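Local coordinates for adhesin (Neisseria meningitidis, PDB 5MY7), which probably acts in adhesion and as an inhibitor of lysozyme, at residues G54-A59 against T82-E87. Numbering follows the deposited sequence.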
loop_
_atom_site.group_PDB
_atom_site.type_symbol
_atom_site.label_atom_id
_atom_site.label_comp_id
_atom_site.label_asym_id
_atom_site.label_seq_id
_atom_site.Cartn_x
_atom_site.Cartn_y
_atom_site.Cartn_z
ATOM N N GLY A 54 -11.394 4.145 12.572
ATOM C CA GLY A 54 -10.613 4.999 11.668
ATOM C C GLY A 54 -9.223 4.479 11.280
ATOM O O GLY A 54 -8.493 5.216 10.660
ATOM N N LEU A 55 -8.862 3.239 11.634
ATOM C CA LEU A 55 -7.560 2.636 11.302
ATOM C C LEU A 55 -7.681 1.811 10.005
ATOM O O LEU A 55 -8.719 1.187 9.739
ATOM C CB LEU A 55 -7.092 1.715 12.448
ATOM C CG LEU A 55 -6.995 2.298 13.885
ATOM C CD1 LEU A 55 -6.906 1.214 14.962
ATOM C CD2 LEU A 55 -5.828 3.261 14.030
ATOM N N THR A 56 -6.614 1.778 9.204
ATOM C CA THR A 56 -6.583 0.919 7.972
ATOM C C THR A 56 -6.399 -0.557 8.365
ATOM O O THR A 56 -5.730 -0.900 9.371
ATOM C CB THR A 56 -5.514 1.292 6.853
ATOM O OG1 THR A 56 -4.209 1.182 7.445
ATOM C CG2 THR A 56 -5.820 2.681 6.284
ATOM N N THR A 57 -7.066 -1.421 7.622
ATOM C CA THR A 57 -6.998 -2.857 7.844
ATOM C C THR A 57 -6.331 -3.638 6.714
ATOM O O THR A 57 -5.860 -4.768 6.912
ATOM C CB THR A 57 -8.399 -3.426 8.074
ATOM O OG1 THR A 57 -9.190 -3.234 6.912
ATOM C CG2 THR A 57 -9.090 -2.761 9.309
ATOM N N TYR A 58 -6.305 -3.068 5.500
ATOM C CA TYR A 58 -5.669 -3.718 4.348
ATOM C C TYR A 58 -5.404 -2.680 3.238
ATOM O O TYR A 58 -5.990 -1.577 3.246
ATOM C CB TYR A 58 -6.515 -4.893 3.794
ATOM C CG TYR A 58 -7.840 -4.459 3.112
ATOM C CD1 TYR A 58 -7.851 -4.014 1.796
ATOM C CD2 TYR A 58 -9.045 -4.529 3.776
ATOM C CE1 TYR A 58 -9.033 -3.637 1.167
ATOM C CE2 TYR A 58 -10.230 -4.144 3.163
ATOM C CZ TYR A 58 -10.229 -3.727 1.851
ATOM O OH TYR A 58 -11.421 -3.334 1.250
ATOM N N ALA A 59 -4.513 -3.084 2.311
ATOM C CA ALA A 59 -4.282 -2.388 1.017
ATOM C C ALA A 59 -4.426 -3.413 -0.082
ATOM O O ALA A 59 -3.809 -4.476 -0.029
ATOM C CB ALA A 59 -2.876 -1.780 0.978
ATOM N N THR A 82 3.720 2.845 7.713
ATOM C CA THR A 82 2.789 1.715 7.767
ATOM C C THR A 82 3.184 0.681 6.691
ATOM O O THR A 82 3.422 1.066 5.533
ATOM C CB THR A 82 1.313 2.157 7.552
ATOM O OG1 THR A 82 0.971 3.258 8.437
ATOM C CG2 THR A 82 0.332 1.020 7.787
ATOM N N PHE A 83 3.205 -0.607 7.077
ATOM C CA PHE A 83 3.437 -1.736 6.162
ATOM C C PHE A 83 2.202 -2.617 6.095
ATOM O O PHE A 83 1.473 -2.829 7.107
ATOM C CB PHE A 83 4.646 -2.570 6.572
ATOM C CG PHE A 83 5.956 -1.880 6.296
ATOM C CD1 PHE A 83 6.514 -1.914 5.024
ATOM C CD2 PHE A 83 6.652 -1.257 7.325
ATOM C CE1 PHE A 83 7.721 -1.315 4.763
ATOM C CE2 PHE A 83 7.865 -0.627 7.056
ATOM C CZ PHE A 83 8.372 -0.672 5.777
ATOM N N TYR A 84 1.943 -3.102 4.874
ATOM C CA TYR A 84 0.915 -4.116 4.556
ATOM C C TYR A 84 1.563 -5.336 3.900
ATOM O O TYR A 84 2.449 -5.151 3.026
ATOM C CB TYR A 84 -0.156 -3.545 3.614
ATOM C CG TYR A 84 -0.821 -2.260 4.081
ATOM C CD1 TYR A 84 -0.219 -1.024 3.889
ATOM C CD2 TYR A 84 -2.049 -2.269 4.684
ATOM C CE1 TYR A 84 -0.816 0.154 4.267
ATOM C CE2 TYR A 84 -2.655 -1.088 5.098
ATOM C CZ TYR A 84 -2.053 0.135 4.883
ATOM O OH TYR A 84 -2.659 1.350 5.242
ATOM N N GLY A 85 1.119 -6.560 4.249
ATOM C CA GLY A 85 1.609 -7.793 3.622
ATOM C C GLY A 85 2.360 -8.678 4.585
ATOM O O GLY A 85 2.633 -8.290 5.716
ATOM N N LYS A 86 2.645 -9.880 4.114
ATOM C CA LYS A 86 3.281 -10.932 4.909
ATOM C C LYS A 86 4.516 -11.497 4.185
ATOM O O LYS A 86 4.631 -11.344 2.966
ATOM C CB LYS A 86 2.258 -12.017 5.303
ATOM C CG LYS A 86 1.710 -12.889 4.189
ATOM C CD LYS A 86 0.497 -13.745 4.652
ATOM C CE LYS A 86 -0.460 -14.113 3.511
ATOM N NZ LYS A 86 0.205 -14.719 2.311
ATOM N N GLU A 87 5.406 -12.183 4.924
ATOM C CA GLU A 87 6.604 -12.768 4.300
ATOM C C GLU A 87 6.209 -13.735 3.229
ATOM O O GLU A 87 5.389 -14.632 3.467
ATOM C CB GLU A 87 7.501 -13.520 5.303
ATOM C CG GLU A 87 8.779 -14.185 4.675
ATOM C CD GLU A 87 9.708 -13.238 3.858
ATOM O OE1 GLU A 87 9.847 -12.156 4.334
ATOM O OE2 GLU A 87 10.364 -13.532 2.769
#
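With chi1 of Tyr84 at -54°, CG stands beside the backbone N and the phenol is sent across to strand 56-59, where Thr56 holds OG1 between its own N and carbonyl carbon, facing the incoming hydroxyl. The example is one of packing between two antiparallel four-stranded sheets in this ACP-like domain: strand 82-84 borders one sheet, strand 56-63 lies inside the other, and the short segments are inclined at 52° with their axes 7.6 Å apart. No backbone hydrogen bond links the two segments; one tyrosine spans the gap. The two side chains meet at about a right angle, and Thr56 OG1 lies at the edge of the ring, near its plane, and hydrogen-bonds Tyr84 OH at 2.7 Å, giving each buried hydroxyl a polar partner. Farther back along the ring, the methyl of Ala59 lies over one face in a CH-pi contact, its CB 3.9 Å from the Tyr84 centroid and 15° off the normal. Tyr48 and Met70 of one sheet, Leu92 of the other and Met97 of a loop also touch the tyrosine. Bond and methyl help to set the tilt of the ring, whose CD2 comes within 3.5 Å of Ala59 N.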